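Enoyl-CoA hydratase (Geobacillus kaustophilus, PDB 2PPY) probably catalyses the reversible hydration of enoyl-CoA thioesters in fatty acid beta-oxidation, as a six-chain member of the crotonase-like family. Local coordinates at residues K96-Y104 with V212-N221; L125-I135 with L183-T193. All coordinates share one frame; numbering follows the deposited sequence.

Contact 1: K96-Y104 with V212-N221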
loop_
_atom_site.group_PDB
_atom_site.type_symbol
_atom_site.label_atom_id
_atom_site.label_comp_id
_atom_site.label_asym_id
_atom_site.label_seq_id
_atom_site.Cartn_x
_atom_site.Cartn_y
_atom_site.Cartn_z
ATOM N N LYS A 96 2.698 -14.199 -14.198
ATOM C CA LYS A 96 3.362 -13.698 -15.401
ATOM C C LYS A 96 2.438 -13.071 -16.452
ATOM O O LYS A 96 2.862 -12.213 -17.224
ATOM C CB LYS A 96 4.194 -14.823 -16.026
ATOM C CG LYS A 96 5.305 -15.300 -15.090
ATOM C CD LYS A 96 6.059 -16.528 -15.590
ATOM C CE LYS A 96 6.980 -16.207 -16.759
ATOM N NZ LYS A 96 8.020 -17.269 -16.921
ATOM N N ILE A 97 1.177 -13.487 -16.472
ATOM C CA ILE A 97 0.215 -12.966 -17.440
ATOM C C ILE A 97 -0.021 -11.456 -17.314
ATOM O O ILE A 97 -0.010 -10.734 -18.312
ATOM C CB ILE A 97 -1.143 -13.714 -17.316
ATOM C CG1 ILE A 97 -0.943 -15.193 -17.655
ATOM C CG2 ILE A 97 -2.173 -13.102 -18.260
ATOM C CD1 ILE A 97 -2.171 -16.048 -17.459
ATOM N N ALA A 98 -0.232 -10.977 -16.094
ATOM C CA ALA A 98 -0.466 -9.555 -15.871
ATOM C C ALA A 98 0.737 -8.710 -16.288
ATOM O O ALA A 98 0.596 -7.526 -16.574
ATOM C CB ALA A 98 -0.794 -9.303 -14.404
ATOM N N ARG A 99 1.918 -9.321 -16.322
ATOM C CA ARG A 99 3.131 -8.607 -16.701
ATOM C C ARG A 99 3.448 -8.718 -18.189
ATOM O O ARG A 99 4.340 -8.025 -18.680
ATOM C CB ARG A 99 4.327 -9.133 -15.897
ATOM C CG ARG A 99 4.111 -9.138 -14.397
ATOM C CD ARG A 99 5.380 -9.507 -13.641
ATOM N NE ARG A 99 5.096 -9.774 -12.233
ATOM C CZ ARG A 99 5.206 -10.968 -11.660
ATOM N NH1 ARG A 99 5.606 -12.021 -12.369
ATOM N NH2 ARG A 99 4.899 -11.116 -10.380
ATOM N N SER A 100 2.731 -9.590 -18.900
ATOM C CA SER A 100 2.958 -9.805 -20.333
ATOM C C SER A 100 2.351 -8.735 -21.246
ATOM O O SER A 100 1.299 -8.173 -20.951
ATOM C CB SER A 100 2.422 -11.181 -20.742
ATOM O OG SER A 100 3.072 -12.215 -20.023
ATOM N N PRO A 101 3.004 -8.459 -22.387
ATOM C CA PRO A 101 2.515 -7.453 -23.333
ATOM C C PRO A 101 1.186 -7.829 -23.974
ATOM O O PRO A 101 0.381 -6.953 -24.291
ATOM C CB PRO A 101 3.632 -7.374 -24.380
ATOM C CG PRO A 101 4.839 -7.893 -23.670
ATOM C CD PRO A 101 4.279 -9.027 -22.853
ATOM N N GLN A 102 0.967 -9.128 -24.176
ATOM C CA GLN A 102 -0.259 -9.616 -24.808
ATOM C C GLN A 102 -1.461 -9.587 -23.887
ATOM O O GLN A 102 -1.330 -9.745 -22.673
ATOM C CB GLN A 102 -0.113 -11.070 -25.283
ATOM C CG GLN A 102 0.915 -11.345 -26.357
ATOM C CD GLN A 102 2.321 -11.416 -25.810
ATOM O OE1 GLN A 102 2.529 -11.720 -24.632
ATOM N NE2 GLN A 102 3.300 -11.155 -26.669
ATOM N N VAL A 103 -2.635 -9.410 -24.482
ATOM C CA VAL A 103 -3.879 -9.423 -23.734
ATOM C C VAL A 103 -4.289 -10.892 -23.667
ATOM O O VAL A 103 -4.424 -11.556 -24.699
ATOM C CB VAL A 103 -4.981 -8.614 -24.455
ATOM C CG1 VAL A 103 -6.333 -8.853 -23.795
ATOM C CG2 VAL A 103 -4.639 -7.137 -24.419
ATOM N N TYR A 104 -4.461 -11.403 -22.454
ATOM C CA TYR A 104 -4.860 -12.791 -22.263
ATOM C C TYR A 104 -6.370 -12.926 -22.049
ATOM O O TYR A 104 -6.938 -12.328 -21.137
ATOM C CB TYR A 104 -4.105 -13.396 -21.073
ATOM C CG TYR A 104 -2.750 -13.976 -21.435
ATOM C CD1 TYR A 104 -1.730 -13.168 -21.939
ATOM C CD2 TYR A 104 -2.504 -15.341 -21.304
ATOM C CE1 TYR A 104 -0.494 -13.713 -22.310
ATOM C CE2 TYR A 104 -1.279 -15.893 -21.670
ATOM C CZ TYR A 104 -0.282 -15.077 -22.172
ATOM O OH TYR A 104 0.913 -15.633 -22.545
ATOM N N VAL A 212 -2.838 -0.932 -27.042
ATOM C CA VAL A 212 -3.608 -1.970 -26.369
ATOM C C VAL A 212 -2.751 -2.615 -25.289
ATOM O O VAL A 212 -3.184 -2.784 -24.149
ATOM C CB VAL A 212 -4.054 -3.066 -27.359
ATOM C CG1 VAL A 212 -4.532 -4.295 -26.597
ATOM C CG2 VAL A 212 -5.178 -2.535 -28.248
ATOM N N SER A 213 -1.528 -2.967 -25.665
ATOM C CA SER A 213 -0.599 -3.615 -24.755
ATOM C C SER A 213 -0.246 -2.749 -23.542
ATOM O O SER A 213 -0.332 -3.206 -22.399
ATOM C CB SER A 213 0.669 -4.009 -25.515
ATOM O OG SER A 213 1.564 -4.695 -24.662
ATOM N N ASN A 214 0.147 -1.503 -23.787
ATOM C CA ASN A 214 0.499 -0.607 -22.694
ATOM C C ASN A 214 -0.707 -0.317 -21.796
ATOM O O ASN A 214 -0.549 -0.089 -20.601
ATOM C CB ASN A 214 1.103 0.692 -23.248
ATOM C CG ASN A 214 2.590 0.562 -23.540
ATOM O OD1 ASN A 214 3.114 -0.547 -23.665
ATOM N ND2 ASN A 214 3.278 1.696 -23.655
ATOM N N ILE A 215 -1.911 -0.336 -22.364
ATOM C CA ILE A 215 -3.123 -0.103 -21.575
ATOM C C ILE A 215 -3.315 -1.258 -20.588
ATOM O O ILE A 215 -3.612 -1.044 -19.408
ATOM C CB ILE A 215 -4.385 -0.023 -22.471
ATOM C CG1 ILE A 215 -4.407 1.302 -23.232
ATOM C CG2 ILE A 215 -5.643 -0.167 -21.619
ATOM C CD1 ILE A 215 -5.525 1.395 -24.259
ATOM N N LYS A 216 -3.148 -2.481 -21.091
ATOM C CA LYS A 216 -3.289 -3.684 -20.282
ATOM C C LYS A 216 -2.275 -3.677 -19.144
ATOM O O LYS A 216 -2.594 -4.060 -18.027
ATOM C CB LYS A 216 -3.126 -4.936 -21.163
ATOM C CG LYS A 216 -2.940 -6.259 -20.411
ATOM C CD LYS A 216 -1.468 -6.493 -20.069
ATOM C CE LYS A 216 -1.271 -7.693 -19.154
ATOM N NZ LYS A 216 -1.640 -8.986 -19.791
ATOM N N LEU A 217 -1.052 -3.241 -19.428
ATOM C CA LEU A 217 -0.021 -3.172 -18.400
ATOM C C LEU A 217 -0.368 -2.093 -17.373
ATOM O O LEU A 217 -0.216 -2.287 -16.166
ATOM C CB LEU A 217 1.340 -2.845 -19.024
ATOM C CG LEU A 217 1.997 -3.914 -19.901
ATOM C CD1 LEU A 217 3.270 -3.351 -20.511
ATOM C CD2 LEU A 217 2.298 -5.155 -19.065
ATOM N N ALA A 218 -0.828 -0.952 -17.867
ATOM C CA ALA A 218 -1.188 0.161 -17.003
ATOM C C ALA A 218 -2.223 -0.221 -15.953
ATOM O O ALA A 218 -2.080 0.110 -14.775
ATOM C CB ALA A 218 -1.708 1.324 -17.848
ATOM N N ILE A 219 -3.262 -0.929 -16.378
ATOM C CA ILE A 219 -4.336 -1.315 -15.470
ATOM C C ILE A 219 -4.034 -2.497 -14.551
ATOM O O ILE A 219 -4.280 -2.425 -13.348
ATOM C CB ILE A 219 -5.623 -1.614 -16.262
ATOM C CG1 ILE A 219 -6.053 -0.362 -17.036
ATOM C CG2 ILE A 219 -6.732 -2.071 -15.315
ATOM C CD1 ILE A 219 -7.231 -0.596 -17.965
HETATM N N MSE A 220 -3.500 -3.579 -15.103
HETATM C CA MSE A 220 -3.216 -4.759 -14.293
HETATM C C MSE A 220 -2.152 -4.540 -13.218
HETATM O O MSE A 220 -2.252 -5.086 -12.123
HETATM C CB MSE A 220 -2.826 -5.936 -15.191
HETATM C CG MSE A 220 -3.930 -6.354 -16.163
HETATM SE SE MSE A 220 -5.663 -6.551 -15.297
HETATM C CE MSE A 220 -5.147 -7.801 -13.906
ATOM N N ASN A 221 -1.137 -3.742 -13.531
ATOM C CA ASN A 221 -0.073 -3.472 -12.569
ATOM C C ASN A 221 -0.320 -2.167 -11.819
ATOM O O ASN A 221 0.152 -1.989 -10.699
ATOM C CB ASN A 221 1.279 -3.428 -13.288
ATOM C CG ASN A 221 1.639 -4.762 -13.932
ATOM O OD1 ASN A 221 1.899 -5.755 -13.242
ATOM N ND2 ASN A 221 1.647 -4.794 -15.260
HETATM O O HOH W 1 4.325 -7.076 -11.612
#

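Contact 2: L125-I135 with L183-T193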
loop_
_atom_site.group_PDB
_atom_site.type_symbol
_atom_site.label_atom_id
_atom_site.label_comp_id
_atom_site.label_asym_id
_atom_site.label_seq_id
_atom_site.Cartn_x
_atom_site.Cartn_y
_atom_site.Cartn_z
ATOM N N LEU A 125 -9.150 -11.090 -19.415
ATOM C CA LEU A 125 -10.584 -11.122 -19.683
ATOM C C LEU A 125 -11.105 -12.554 -19.681
ATOM O O LEU A 125 -10.351 -13.493 -19.904
ATOM C CB LEU A 125 -10.882 -10.488 -21.047
ATOM C CG LEU A 125 -10.480 -9.033 -21.300
ATOM C CD1 LEU A 125 -10.496 -8.747 -22.803
ATOM C CD2 LEU A 125 -11.419 -8.100 -20.552
ATOM N N ARG A 126 -12.405 -12.707 -19.442
ATOM C CA ARG A 126 -13.044 -14.017 -19.423
ATOM C C ARG A 126 -14.359 -13.989 -20.199
ATOM O O ARG A 126 -15.258 -13.223 -19.859
ATOM C CB ARG A 126 -13.314 -14.446 -17.976
ATOM C CG ARG A 126 -12.056 -14.806 -17.181
ATOM C CD ARG A 126 -12.280 -14.601 -15.688
ATOM N NE ARG A 126 -12.412 -13.180 -15.376
ATOM C CZ ARG A 126 -11.402 -12.314 -15.406
ATOM N NH1 ARG A 126 -10.179 -12.724 -15.725
ATOM N NH2 ARG A 126 -11.615 -11.032 -15.137
ATOM N N PHE A 127 -14.455 -14.808 -21.248
ATOM C CA PHE A 127 -15.671 -14.907 -22.068
ATOM C C PHE A 127 -16.210 -16.324 -21.888
ATOM O O PHE A 127 -15.465 -17.294 -22.017
ATOM C CB PHE A 127 -15.371 -14.664 -23.558
ATOM C CG PHE A 127 -14.802 -13.295 -23.868
ATOM C CD1 PHE A 127 -14.934 -12.234 -22.970
ATOM C CD2 PHE A 127 -14.143 -13.066 -25.076
ATOM C CE1 PHE A 127 -14.409 -10.964 -23.271
ATOM C CE2 PHE A 127 -13.616 -11.803 -25.387
ATOM C CZ PHE A 127 -13.752 -10.750 -24.482
HETATM N N MSE A 128 -17.501 -16.454 -21.600
HETATM C CA MSE A 128 -18.081 -17.774 -21.368
HETATM C C MSE A 128 -19.328 -18.091 -22.196
HETATM O O MSE A 128 -20.119 -17.201 -22.500
HETATM C CB MSE A 128 -18.395 -17.909 -19.877
HETATM C CG MSE A 128 -18.891 -19.269 -19.429
HETATM SE SE MSE A 128 -18.794 -19.395 -17.500
HETATM C CE MSE A 128 -18.042 -21.170 -17.332
ATOM N N GLY A 129 -19.494 -19.366 -22.549
ATOM C CA GLY A 129 -20.652 -19.788 -23.325
ATOM C C GLY A 129 -21.899 -19.866 -22.462
ATOM O O GLY A 129 -21.804 -20.204 -21.281
ATOM N N ASP A 130 -23.070 -19.580 -23.032
ATOM C CA ASP A 130 -24.289 -19.606 -22.225
ATOM C C ASP A 130 -24.735 -20.981 -21.737
ATOM O O ASP A 130 -25.721 -21.093 -21.014
ATOM C CB ASP A 130 -25.447 -18.880 -22.938
ATOM C CG ASP A 130 -25.811 -19.491 -24.283
ATOM O OD1 ASP A 130 -26.692 -18.912 -24.949
ATOM O OD2 ASP A 130 -25.238 -20.526 -24.677
ATOM N N GLU A 131 -23.997 -22.019 -22.114
ATOM C CA GLU A 131 -24.302 -23.378 -21.677
ATOM C C GLU A 131 -23.002 -24.042 -21.223
ATOM O O GLU A 131 -22.906 -25.268 -21.153
ATOM C CB GLU A 131 -24.924 -24.190 -22.821
ATOM C CG GLU A 131 -26.228 -23.624 -23.365
ATOM C CD GLU A 131 -26.887 -24.547 -24.382
ATOM O OE1 GLU A 131 -27.291 -25.666 -23.998
ATOM O OE2 GLU A 131 -27.002 -24.158 -25.565
ATOM N N ALA A 132 -22.007 -23.213 -20.907
ATOM C CA ALA A 132 -20.690 -23.679 -20.477
ATOM C C ALA A 132 -20.684 -24.521 -19.206
ATOM O O ALA A 132 -19.727 -25.246 -18.949
ATOM C CB ALA A 132 -19.747 -22.485 -20.308
ATOM N N GLY A 133 -21.735 -24.420 -18.403
ATOM C CA GLY A 133 -21.783 -25.216 -17.188
ATOM C C GLY A 133 -21.622 -24.470 -15.880
ATOM O O GLY A 133 -22.272 -23.447 -15.653
ATOM N N LYS A 134 -20.745 -24.989 -15.023
ATOM C CA LYS A 134 -20.490 -24.422 -13.695
ATOM C C LYS A 134 -19.190 -23.639 -13.592
ATOM O O LYS A 134 -18.189 -23.972 -14.228
ATOM C CB LYS A 134 -20.429 -25.533 -12.643
ATOM C CG LYS A 134 -21.573 -26.532 -12.644
ATOM C CD LYS A 134 -21.271 -27.641 -11.638
ATOM C CE LYS A 134 -22.357 -28.702 -11.595
ATOM N NZ LYS A 134 -22.034 -29.772 -10.605
ATOM N N ILE A 135 -19.206 -22.602 -12.765
ATOM C CA ILE A 135 -18.017 -21.793 -12.540
ATOM C C ILE A 135 -17.978 -21.434 -11.054
ATOM O O ILE A 135 -18.967 -20.958 -10.494
ATOM C CB ILE A 135 -18.025 -20.518 -13.433
ATOM C CG1 ILE A 135 -16.783 -19.670 -13.151
ATOM C CG2 ILE A 135 -19.306 -19.727 -13.211
ATOM C CD1 ILE A 135 -16.534 -18.603 -14.195
ATOM N N LEU A 183 -17.858 -11.742 -12.798
ATOM C CA LEU A 183 -16.889 -12.838 -12.822
ATOM C C LEU A 183 -16.371 -13.074 -14.244
ATOM O O LEU A 183 -15.227 -13.485 -14.436
ATOM C CB LEU A 183 -17.523 -14.123 -12.289
ATOM C CG LEU A 183 -16.649 -15.030 -11.413
ATOM C CD1 LEU A 183 -17.214 -16.439 -11.463
ATOM C CD2 LEU A 183 -15.210 -15.033 -11.878
ATOM N N VAL A 184 -17.228 -12.845 -15.237
ATOM C CA VAL A 184 -16.840 -12.984 -16.643
ATOM C C VAL A 184 -17.199 -11.660 -17.291
ATOM O O VAL A 184 -18.036 -10.928 -16.757
ATOM C CB VAL A 184 -17.602 -14.135 -17.368
ATOM C CG1 VAL A 184 -17.305 -15.460 -16.681
ATOM C CG2 VAL A 184 -19.111 -13.859 -17.393
ATOM N N ASN A 185 -16.572 -11.345 -18.423
ATOM C CA ASN A 185 -16.840 -10.088 -19.129
ATOM C C ASN A 185 -17.885 -10.216 -20.232
ATOM O O ASN A 185 -18.489 -9.224 -20.639
ATOM C CB ASN A 185 -15.558 -9.537 -19.752
ATOM C CG ASN A 185 -14.430 -9.430 -18.754
ATOM O OD1 ASN A 185 -13.780 -10.422 -18.426
ATOM N ND2 ASN A 185 -14.199 -8.220 -18.254
ATOM N N ARG A 186 -18.081 -11.431 -20.726
ATOM C CA ARG A 186 -19.043 -11.676 -21.794
ATOM C C ARG A 186 -19.618 -13.076 -21.703
ATOM O O ARG A 186 -18.944 -14.009 -21.270
ATOM C CB ARG A 186 -18.373 -11.557 -23.165
ATOM C CG ARG A 186 -17.774 -10.216 -23.501
ATOM C CD ARG A 186 -18.771 -9.317 -24.193
ATOM N NE ARG A 186 -18.098 -8.159 -24.772
ATOM C CZ ARG A 186 -17.475 -7.225 -24.061
ATOM N NH1 ARG A 186 -17.445 -7.305 -22.735
ATOM N NH2 ARG A 186 -16.870 -6.221 -24.676
ATOM N N VAL A 187 -20.870 -13.211 -22.114
ATOM C CA VAL A 187 -21.532 -14.506 -22.165
ATOM C C VAL A 187 -22.051 -14.582 -23.593
ATOM O O VAL A 187 -22.894 -13.779 -23.993
ATOM C CB VAL A 187 -22.712 -14.615 -21.177
ATOM C CG1 VAL A 187 -23.617 -15.784 -21.581
ATOM C CG2 VAL A 187 -22.183 -14.852 -19.765
ATOM N N PHE A 188 -21.518 -15.523 -24.365
ATOM C CA PHE A 188 -21.912 -15.690 -25.760
ATOM C C PHE A 188 -22.744 -16.954 -25.961
ATOM O O PHE A 188 -22.726 -17.865 -25.123
ATOM C CB PHE A 188 -20.678 -15.810 -26.663
ATOM C CG PHE A 188 -19.737 -14.633 -26.614
ATOM C CD1 PHE A 188 -20.203 -13.332 -26.792
ATOM C CD2 PHE A 188 -18.364 -14.839 -26.474
ATOM C CE1 PHE A 188 -19.310 -12.258 -26.851
ATOM C CE2 PHE A 188 -17.467 -13.775 -26.532
ATOM C CZ PHE A 188 -17.939 -12.483 -26.716
ATOM N N PRO A 189 -23.501 -17.021 -27.071
ATOM C CA PRO A 189 -24.305 -18.220 -27.330
ATOM C C PRO A 189 -23.277 -19.346 -27.445
ATOM O O PRO A 189 -22.288 -19.207 -28.165
ATOM C CB PRO A 189 -24.969 -17.909 -28.669
ATOM C CG PRO A 189 -25.134 -16.427 -28.623
ATOM C CD PRO A 189 -23.812 -15.959 -28.047
ATOM N N GLN A 190 -23.503 -20.445 -26.736
ATOM C CA GLN A 190 -22.571 -21.572 -26.728
ATOM C C GLN A 190 -21.824 -21.873 -28.031
ATOM O O GLN A 190 -20.595 -21.847 -28.066
ATOM C CB GLN A 190 -23.293 -22.836 -26.260
ATOM C CG GLN A 190 -22.369 -23.980 -25.852
ATOM C CD GLN A 190 -21.497 -23.641 -24.647
ATOM O OE1 GLN A 190 -21.954 -23.011 -23.693
ATOM N NE2 GLN A 190 -20.241 -24.076 -24.680
ATOM N N ALA A 191 -22.558 -22.155 -29.102
ATOM C CA ALA A 191 -21.935 -22.497 -30.376
ATOM C C ALA A 191 -21.178 -21.361 -31.062
ATOM O O ALA A 191 -20.498 -21.583 -32.062
ATOM C CB ALA A 191 -22.993 -23.060 -31.323
ATOM N N GLU A 192 -21.288 -20.152 -30.527
ATOM C CA GLU A 192 -20.612 -19.001 -31.116
ATOM C C GLU A 192 -19.500 -18.457 -30.221
ATOM O O GLU A 192 -18.854 -17.462 -30.554
ATOM C CB GLU A 192 -21.630 -17.891 -31.375
ATOM C CG GLU A 192 -22.772 -18.295 -32.290
ATOM C CD GLU A 192 -23.939 -17.332 -32.217
ATOM O OE1 GLU A 192 -23.714 -16.110 -32.368
ATOM O OE2 GLU A 192 -25.078 -17.801 -32.010
ATOM N N THR A 193 -19.268 -19.120 -29.093
ATOM C CA THR A 193 -18.261 -18.670 -28.138
ATOM C C THR A 193 -16.866 -18.485 -28.720
ATOM O O THR A 193 -16.269 -17.414 -28.578
ATOM C CB THR A 193 -18.199 -19.622 -26.933
ATOM O OG1 THR A 193 -19.487 -19.668 -26.312
ATOM C CG2 THR A 193 -17.179 -19.136 -25.912
HETATM O O HOH W 2 -14.349 -10.657 -15.642
#

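Contact 1: K96-Y104 with V212-N221
Lys216 reaches from the helix 212-221 into the turn of 96-104 and ends among backbone carbonyls. Its NZ donates to Ile97 O at 2.8 Å and to Gln102 O at 3.0 Å, each time from a direction tilted out of the carbonyl plane. Ile97 O also takes the amide of Ser100, which arrives from the opposite face of that plane. With CG opposite the backbone N (chi1 167°) and bends at chi2 and chi4, the lysine chain brings CE to 3.2 Å from Ser100 O. Asp124 completes the grip through a salt bridge to NZ, so the buried ammonium has an anion as well as carbonyls, which would probably keep it charged.

Either side of this lysine the helix makes further contacts. Ser213 OG donates to Pro101 O over 2.6 Å, while Leu217 lays CD2 against Arg99 O. One turn on, Asn221 ND2 gives a weak bond to Ala98 O and a second bond to Leu217 O, in the carbonyl plane and on a lone pair. The CB atoms of Ala98 and Met220 meet at 4.0 Å, and the side chains of Val103 and Val212 cross at about a right angle, CG2 of the first 3.6 Å from CG1 of the second.

Ser100 OG folds back onto Lys96 O and also bonds Arg48. Helix 209-222 thus packs on the link between helix 80-99 and strand 103-108, with helices 34-48 and 227-242 touching the two segments.

Contact 2: L125-I135 with L183-T193
Strands 125-129 and 186-188 run parallel, their axes 4.6 Å apart at an angle of 27°, with Met128 N donating to Arg186 O and Phe188 N to Met128 O. Just before the short strand, Asn185 grips Arg126 twice: its OD1 accepts from Arg126 N at 2.9 Å and its own N gives to Arg126 O. Arg126 then bends at chi3 (-69°), which brings NE to 3.0 Å from Leu183 O, in the guanidinium plane, while NH1 bonds the carbonyls of Ala120 and Cys123. Asn185 ND2 points elsewhere, to Ser161 of the second subunit.

Strand 186-188 is one of the two edge strands of the main crotonase-fold sheet within this chain, and helix 193-205 covers the face that carries Phe127 and Phe188. The edge of Phe188 comes over the face of Phe127, offset, with centroids 5.4 Å apart and planes at 71°; Arg186 CG lies 3.5 Å from Phe127 CE1, and Tyr200 adds another edge-to-face ring. An alanine at Phe127 is likely to leave the Phe188 edge without its ring face and open a gap beside Arg186 CG.

On the side of Met128 and Val187, toward helix 175-181, Ile135 and Leu183 meet tip to tip through their CD1 atoms, 3.6 Å apart. Beyond the strands Asp130 N donates to Phe188 O, and Asp130 OD2 takes Gln190 N at 2.7 Å from above the carboxylate plane.

In the fold
From the N terminus the chain first lays down strands 4-7, 11-16, 19-24 and 55-60, then passes along helix 80-99 into segment 96-104. Strand 103-108 carries it to helix 115-121 and segment 125-135, and after three helices it returns as 183-193, closing the loop of contact 2 across 47 residues. Helix 193-205 follows before 212-221 comes back to 96-104, so contact 1 closes the longer loop and contact 2 nests within it. The two share the main sheet, where strands 103-108 and 125-129 are neighbours: Tyr104 O and Leu125 N are probably hydrogen-bonded. Contact 1 ties helix 209-222 to this sheet, contact 2 joins strand 186-188 to the sheet's edge, and both touch the second subunit.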